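Local coordinates for monomethylamine methyltransferase MtmB1 (Methanosarcina barkeri, PDB 1NTH), which transfers the methyl group of monomethylamine to the corrinoid cofactor of its partner protein MtmC, a step in methanogenesis from methylamine, at residues A[247-251]-A[252-256]; A[5-8]-A[9-13]; A[220-223]-A[224-228]. All coordinates share one frame; numbering follows the deposited sequence.

In this TIM-barrel chain, interactions 2 and 3 each lie on the same side of the chain's centre as interaction 1. Interactions 1 and 3, with centres about 10 Å apart, border neighbouring parallel strands, 255-259 and 227-231: H228 N is 2.9 Å from I255 O, a probable hydrogen bond, and the H228 and Y249 rings meet edge-to-face. Interaction 2, about 15 Å from interaction 1 centre to centre, touches it through helix 240-251, where A247 CB is 3.5 Å from Y10 OH. Interactions 2 and 3 do not touch, their nearest atoms being about 13 Å apart. S227 of interaction 3 shares backbone bonds with V201 and G203, which flank the unmodelled pyrrolysine, probably part of the site where methylamine is activated.

Interaction 1. Residues A[247-251]-A[252-256]; sequences AHYKG and NSDII
The carbonyl O of Y249 takes the backbone N-H of D254 at 3.0 Å, nearly straight at 167°, and that of N252 from the opposite face of its plane, while S253 N bonds to K250 O at 3.1 Å. With S253 at positive phi, these bonds make a Schellman motif that ends helix 240-251 and turns the chain into barrel strand 255-259. I256 packs back on the last helical turn. It lies obliquely against Y249, its CG1 3.6 Å from Y249 CB, and its CD1 also reaches K250 CG at 3.9 Å. Y249 CG stands beside the backbone N (chi1 -68°), which brings CD2 to within 3.9 Å of D254 OD2, the ring and carboxylate planes steeply inclined. The far end of the ring leaves the contact, Y249 OH bonding to E229 O; K250 NZ likewise goes to S290.

On the other flank the H248 ring and the N252 amide come together with planes 64° apart. H248 NE2 and N252 ND2 do not bond directly; a water lying at the ring edge, in its plane, joins them, at 3.1 Å from H248 NE2 and accepting from N252 ND2 at 2.9 Å. N252 ND2 also donates to D217, and N252 OD1 accepts from K181 of the third subunit. The amide is thus held at both its oxygen and its nitrogen, consistent with a fixed rotation. The chemistry implies a helix end whose Y249 and K250 carbonyls are bonded by the turn itself, G251 O being taken by R185 of the third subunit, with an apolar patch on one flank and a water-linked polar pair on the other.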
loop_
_atom_site.group_PDB
_atom_site.type_symbol
_atom_site.label_atom_id
_atom_site.label_comp_id
_atom_site.label_asym_id
_atom_site.label_seq_id
_atom_site.Cartn_x
_atom_site.Cartn_y
_atom_site.Cartn_z
ATOM N N ALA A 247 13.737 13.386 16.620
ATOM C CA ALA A 247 13.436 14.072 15.363
ATOM C C ALA A 247 13.047 13.066 14.288
ATOM O O ALA A 247 12.182 13.333 13.453
ATOM C CB ALA A 247 14.644 14.877 14.905
ATOM N N HIS A 248 13.710 11.917 14.309
ATOM C CA HIS A 248 13.442 10.857 13.347
ATOM C C HIS A 248 12.051 10.253 13.562
ATOM O O HIS A 248 11.281 10.092 12.606
ATOM C CB HIS A 248 14.522 9.778 13.469
ATOM C CG HIS A 248 14.165 8.486 12.804
ATOM N ND1 HIS A 248 13.925 7.330 13.513
ATOM C CD2 HIS A 248 13.997 8.172 11.498
ATOM C CE1 HIS A 248 13.627 6.356 12.672
ATOM N NE2 HIS A 248 13.664 6.841 11.444
ATOM N N TYR A 249 11.726 9.920 14.808
ATOM C CA TYR A 249 10.414 9.341 15.116
ATOM C C TYR A 249 9.298 10.304 14.700
ATOM O O TYR A 249 8.303 9.895 14.096
ATOM C CB TYR A 249 10.290 9.051 16.617
ATOM C CG TYR A 249 11.180 7.946 17.161
ATOM C CD1 TYR A 249 11.437 7.866 18.531
ATOM C CD2 TYR A 249 11.733 6.967 16.333
ATOM C CE1 TYR A 249 12.217 6.843 19.069
ATOM C CE2 TYR A 249 12.526 5.929 16.865
ATOM C CZ TYR A 249 12.757 5.881 18.234
ATOM O OH TYR A 249 13.521 4.869 18.782
ATOM N N LYS A 250 9.462 11.583 15.029
ATOM C CA LYS A 250 8.465 12.592 14.680
ATOM C C LYS A 250 8.310 12.689 13.170
ATOM O O LYS A 250 7.191 12.765 12.658
ATOM C CB LYS A 250 8.878 13.960 15.231
ATOM C CG LYS A 250 8.795 14.074 16.750
ATOM C CD LYS A 250 9.553 15.295 17.262
ATOM C CE LYS A 250 8.948 16.608 16.780
ATOM N NZ LYS A 250 7.585 16.836 17.341
ATOM N N GLY A 251 9.436 12.678 12.465
ATOM C CA GLY A 251 9.411 12.786 11.015
ATOM C C GLY A 251 8.776 11.615 10.293
ATOM O O GLY A 251 8.463 11.724 9.105
ATOM N N ASN A 252 8.590 10.505 11.003
ATOM C CA ASN A 252 7.981 9.298 10.437
ATOM C C ASN A 252 6.560 9.075 10.972
ATOM O O ASN A 252 5.925 8.066 10.661
ATOM C CB ASN A 252 8.838 8.062 10.765
ATOM C CG ASN A 252 10.016 7.880 9.811
ATOM O OD1 ASN A 252 10.320 8.751 8.999
ATOM N ND2 ASN A 252 10.691 6.738 9.920
ATOM N N SER A 253 6.069 10.009 11.781
ATOM C CA SER A 253 4.734 9.900 12.373
ATOM C C SER A 253 4.630 8.642 13.247
ATOM O O SER A 253 3.589 7.986 13.299
ATOM C CB SER A 253 3.658 9.866 11.274
ATOM O OG SER A 253 2.383 10.236 11.789
ATOM N N ASP A 254 5.722 8.315 13.936
ATOM C CA ASP A 254 5.766 7.147 14.816
ATOM C C ASP A 254 5.199 7.430 16.204
ATOM O O ASP A 254 5.338 8.536 16.732
ATOM C CB ASP A 254 7.212 6.668 15.032
ATOM C CG ASP A 254 7.830 6.034 13.808
ATOM O OD1 ASP A 254 7.104 5.382 13.028
ATOM O OD2 ASP A 254 9.063 6.160 13.643
ATOM N N ILE A 255 4.563 6.425 16.803
ATOM C CA ILE A 255 4.069 6.567 18.169
ATOM C C ILE A 255 5.352 6.581 18.995
ATOM O O ILE A 255 6.187 5.681 18.865
ATOM C CB ILE A 255 3.201 5.356 18.584
ATOM C CG1 ILE A 255 1.863 5.391 17.841
ATOM C CG2 ILE A 255 2.986 5.364 20.097
ATOM C CD1 ILE A 255 1.028 6.617 18.125
ATOM N N ILE A 256 5.512 7.600 19.831
ATOM C CA ILE A 256 6.722 7.737 20.637
ATOM C C ILE A 256 6.542 7.399 22.109
ATOM O O ILE A 256 5.640 7.915 22.772
ATOM C CB ILE A 256 7.279 9.180 20.541
ATOM C CG1 ILE A 256 7.700 9.479 19.099
ATOM C CG2 ILE A 256 8.460 9.357 21.493
ATOM C CD1 ILE A 256 8.142 10.914 18.873
HETATM O O HOH W 1 13.133 6.342 8.394
#

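Interaction 2. Residues A[5-8]-A[9-13]; sequences KSFD and CYDFY
K5 NZ is gripped by four oxygens: D11 OD2 at 2.8 Å and D8 OD2 at 2.9 Å in salt bridges, S6 O, and a water. Its chain bends at chi3 and chi4 (-68° and -64°), which turns NZ toward the D8 and D11 carboxylates. D11 OD2 meets the lysine on its syn side and takes D8 N on its anti lone pair. In return, D8 OD1 receives D11 N at 3.1 Å, nearly along the C-O axis, and more weakly Y10 N. This exchange is a capping box, with D8 as N-cap of the helix. The two carboxylates lie almost parallel, their planes 7° apart, and D8 OD1 comes as close as 3.1 Å to D11 OD2; the lysine probably offsets the like charges. The same water donates to D11 OD1 and D8 OD1, and D8 OD2 has a second cation in R165 of the third subunit. Replacing K5 by an alanine would probably leave the two carboxylates facing each other without the cation that bridges them, and so weaken the cap.

An apolar lid lies beside this network. D11 CB sits over one face of the F7 ring in a CH-pi contact, 4.0 Å from its centroid, and F7 CZ reaches F12 CB at 3.7 Å. F7 and F12 then pack on L287 and M288 of helix 271-288, and the F7 ring meets Y86 edge-to-face. C9 and F12 also touch I243 of helix 240-251, so the first turn of helix 9-18 packs against helices 240-251 and 271-288.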
loop_
_atom_site.group_PDB
_atom_site.type_symbol
_atom_site.label_atom_id
_atom_site.label_comp_id
_atom_site.label_asym_id
_atom_site.label_seq_id
_atom_site.Cartn_x
_atom_site.Cartn_y
_atom_site.Cartn_z
ATOM N N LYS A 5 7.046 29.438 20.650
ATOM C CA LYS A 5 6.541 28.338 19.838
ATOM C C LYS A 5 6.472 27.099 20.714
ATOM O O LYS A 5 7.166 27.018 21.729
ATOM C CB LYS A 5 7.470 28.071 18.647
ATOM C CG LYS A 5 8.870 27.602 19.034
ATOM C CD LYS A 5 9.724 27.269 17.812
ATOM C CE LYS A 5 9.221 26.031 17.073
ATOM N NZ LYS A 5 9.313 24.795 17.908
ATOM N N SER A 6 5.630 26.140 20.341
ATOM C CA SER A 6 5.540 24.915 21.120
ATOM C C SER A 6 6.938 24.312 21.120
ATOM O O SER A 6 7.577 24.196 20.074
ATOM C CB SER A 6 4.535 23.943 20.497
ATOM O OG SER A 6 3.213 24.448 20.612
ATOM N N PHE A 7 7.411 23.934 22.299
ATOM C CA PHE A 7 8.748 23.379 22.438
ATOM C C PHE A 7 8.927 22.013 21.778
ATOM O O PHE A 7 8.042 21.164 21.840
ATOM C CB PHE A 7 9.094 23.264 23.924
ATOM C CG PHE A 7 10.533 22.936 24.183
ATOM C CD1 PHE A 7 11.472 23.951 24.334
ATOM C CD2 PHE A 7 10.955 21.615 24.244
ATOM C CE1 PHE A 7 12.815 23.648 24.541
ATOM C CE2 PHE A 7 12.294 21.302 24.449
ATOM C CZ PHE A 7 13.226 22.323 24.599
ATOM N N ASP A 8 10.076 21.814 21.139
ATOM C CA ASP A 8 10.387 20.530 20.516
ATOM C C ASP A 8 11.884 20.238 20.583
ATOM O O ASP A 8 12.667 21.059 21.072
ATOM C CB ASP A 8 9.887 20.469 19.061
ATOM C CG ASP A 8 10.461 21.565 18.185
ATOM O OD1 ASP A 8 11.619 21.973 18.411
ATOM O OD2 ASP A 8 9.751 22.005 17.251
ATOM N N CYS A 9 12.272 19.061 20.102
ATOM C CA CYS A 9 13.666 18.628 20.120
ATOM C C CYS A 9 14.624 19.609 19.447
ATOM O O CYS A 9 15.801 19.677 19.806
ATOM C CB CYS A 9 13.796 17.245 19.464
ATOM S SG CYS A 9 13.144 17.144 17.772
ATOM N N TYR A 10 14.125 20.368 18.475
ATOM C CA TYR A 10 14.966 21.330 17.778
ATOM C C TYR A 10 15.298 22.493 18.704
ATOM O O TYR A 10 16.432 22.977 18.719
ATOM C CB TYR A 10 14.265 21.822 16.510
ATOM C CG TYR A 10 13.897 20.683 15.590
ATOM C CD1 TYR A 10 12.593 20.190 15.544
ATOM C CD2 TYR A 10 14.868 20.055 14.812
ATOM C CE1 TYR A 10 12.264 19.095 14.749
ATOM C CE2 TYR A 10 14.549 18.955 14.012
ATOM C CZ TYR A 10 13.249 18.481 13.988
ATOM O OH TYR A 10 12.935 17.386 13.214
ATOM N N ASP A 11 14.311 22.938 19.476
ATOM C CA ASP A 11 14.536 24.024 20.424
ATOM C C ASP A 11 15.501 23.526 21.491
ATOM O O ASP A 11 16.340 24.279 21.985
ATOM C CB ASP A 11 13.234 24.443 21.106
ATOM C CG ASP A 11 12.225 25.017 20.142
ATOM O OD1 ASP A 11 12.577 25.964 19.409
ATOM O OD2 ASP A 11 11.078 24.522 20.123
ATOM N N PHE A 12 15.375 22.253 21.852
ATOM C CA PHE A 12 16.250 21.690 22.869
ATOM C C PHE A 12 17.698 21.779 22.408
ATOM O O PHE A 12 18.567 22.234 23.153
ATOM C CB PHE A 12 15.908 20.228 23.151
ATOM C CG PHE A 12 16.575 19.698 24.384
ATOM C CD1 PHE A 12 15.933 19.759 25.615
ATOM C CD2 PHE A 12 17.876 19.211 24.327
ATOM C CE1 PHE A 12 16.580 19.349 26.777
ATOM C CE2 PHE A 12 18.533 18.798 25.483
ATOM C CZ PHE A 12 17.882 18.867 26.710
ATOM N N TYR A 13 17.956 21.337 21.181
ATOM C CA TYR A 13 19.308 21.385 20.636
ATOM C C TYR A 13 19.839 22.816 20.674
ATOM O O TYR A 13 20.965 23.057 21.118
ATOM C CB TYR A 13 19.321 20.877 19.190
ATOM C CG TYR A 13 20.690 20.924 18.552
ATOM C CD1 TYR A 13 21.658 19.969 18.860
ATOM C CD2 TYR A 13 21.031 21.948 17.671
ATOM C CE1 TYR A 13 22.940 20.037 18.304
ATOM C CE2 TYR A 13 22.307 22.025 17.109
ATOM C CZ TYR A 13 23.254 21.067 17.430
ATOM O OH TYR A 13 24.511 21.139 16.873
HETATM O O HOH W 2 12.151 24.848 16.950
#

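Interaction 3. Residues A[220-223]-A[224-228]; sequences GGMT and CTDSH
The imidazole of H228 carries the methyl of M222 over one face and a carbonyl at its edge. M222 CE stands 3.8 Å from the ring centroid and only 7° off the normal, a CH-pi contact centred on the ring. The side chain comes to it from the direction opposite to that of H228, and the bend at chi3 (74°) turns CE inward over the ring, where it also nears S227 O at 3.4 Å. At the edge, H228 NE2 donates to T223 O at 2.9 Å in an almost straight bond (169°), and the oxygen lies close to the ring plane. Contact over the face and bond at the edge together probably restrict how the imidazole can tilt or turn.

T223 O serves a second donor: D226 N reaches it at 3.0 Å from the other face of the carbonyl plane. That bond closes a type I beta turn from T223 to D226, which leads from the loop after helix 210-214 into barrel strand 227-231. The D226 carboxylate folds back across the same turn, and its OD2 takes T223 N at 2.8 Å on the anti side, somewhat out of the carboxylate plane. T223 is therefore gripped at both its N-H and its carbonyl, through one backbone and two side-chain bonds.

D226 OD2 has its strongest partner in K188 of helix 174-193, a salt bridge, and the same lysine bonds to G221 O. D226 OD1 accepts from V201 N, just before the pyrrolysine, while S227 OG turns to W293 NE1 on strand 293-300.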
loop_
_atom_site.group_PDB
_atom_site.type_symbol
_atom_site.label_atom_id
_atom_site.label_comp_id
_atom_site.label_asym_id
_atom_site.label_seq_id
_atom_site.Cartn_x
_atom_site.Cartn_y
_atom_site.Cartn_z
ATOM N N GLY A 220 8.426 -4.801 7.182
ATOM C CA GLY A 220 8.430 -6.054 7.913
ATOM C C GLY A 220 8.886 -5.871 9.346
ATOM O O GLY A 220 8.717 -6.764 10.180
ATOM N N GLY A 221 9.465 -4.709 9.633
ATOM C CA GLY A 221 9.943 -4.428 10.977
ATOM C C GLY A 221 9.083 -3.406 11.697
ATOM O O GLY A 221 7.857 -3.436 11.596
ATOM N N MET A 222 9.718 -2.496 12.429
ATOM C CA MET A 222 8.972 -1.477 13.151
ATOM C C MET A 222 8.265 -0.516 12.202
ATOM O O MET A 222 8.811 -0.131 11.164
ATOM C CB MET A 222 9.898 -0.691 14.084
ATOM C CG MET A 222 10.397 -1.504 15.259
ATOM S SD MET A 222 11.145 -0.469 16.532
ATOM C CE MET A 222 9.667 0.269 17.263
ATOM N N THR A 223 7.041 -0.149 12.560
ATOM C CA THR A 223 6.250 0.779 11.758
ATOM C C THR A 223 5.587 1.791 12.695
ATOM O O THR A 223 5.750 1.707 13.914
ATOM C CB THR A 223 5.176 0.039 10.927
ATOM O OG1 THR A 223 4.564 0.960 10.015
ATOM C CG2 THR A 223 4.115 -0.563 11.832
ATOM N N CYS A 224 4.830 2.736 12.144
ATOM C CA CYS A 224 4.227 3.773 12.977
ATOM C C CYS A 224 3.258 3.308 14.060
ATOM O O CYS A 224 2.997 4.054 15.000
ATOM C CB CYS A 224 3.560 4.844 12.103
ATOM S SG CYS A 224 2.099 4.291 11.208
ATOM N N THR A 225 2.736 2.091 13.937
ATOM C CA THR A 225 1.800 1.551 14.917
ATOM C C THR A 225 2.491 0.811 16.064
ATOM O O THR A 225 1.841 0.128 16.861
ATOM C CB THR A 225 0.794 0.603 14.248
ATOM O OG1 THR A 225 1.497 -0.326 13.419
ATOM C CG2 THR A 225 -0.187 1.394 13.398
ATOM N N ASP A 226 3.814 0.941 16.129
ATOM C CA ASP A 226 4.598 0.333 17.198
ATOM C C ASP A 226 5.104 1.469 18.080
ATOM O O ASP A 226 5.211 2.605 17.620
ATOM C CB ASP A 226 5.806 -0.419 16.636
ATOM C CG ASP A 226 5.413 -1.589 15.761
ATOM O OD1 ASP A 226 4.552 -2.390 16.187
ATOM O OD2 ASP A 226 5.976 -1.710 14.657
ATOM N N SER A 227 5.408 1.168 19.342
ATOM C CA SER A 227 5.928 2.189 20.252
ATOM C C SER A 227 7.431 2.327 20.033
ATOM O O SER A 227 8.163 1.342 20.108
ATOM C CB SER A 227 5.656 1.812 21.711
ATOM O OG SER A 227 4.272 1.890 22.016
ATOM N N HIS A 228 7.875 3.556 19.769
ATOM C CA HIS A 228 9.283 3.857 19.513
ATOM C C HIS A 228 9.923 4.463 20.742
ATOM O O HIS A 228 9.551 5.537 21.200
ATOM C CB HIS A 228 9.385 4.797 18.319
ATOM C CG HIS A 228 8.862 4.189 17.061
ATOM N ND1 HIS A 228 9.664 3.892 15.983
ATOM C CD2 HIS A 228 7.624 3.739 16.747
ATOM C CE1 HIS A 228 8.945 3.279 15.059
ATOM N NE2 HIS A 228 7.704 3.175 15.498
#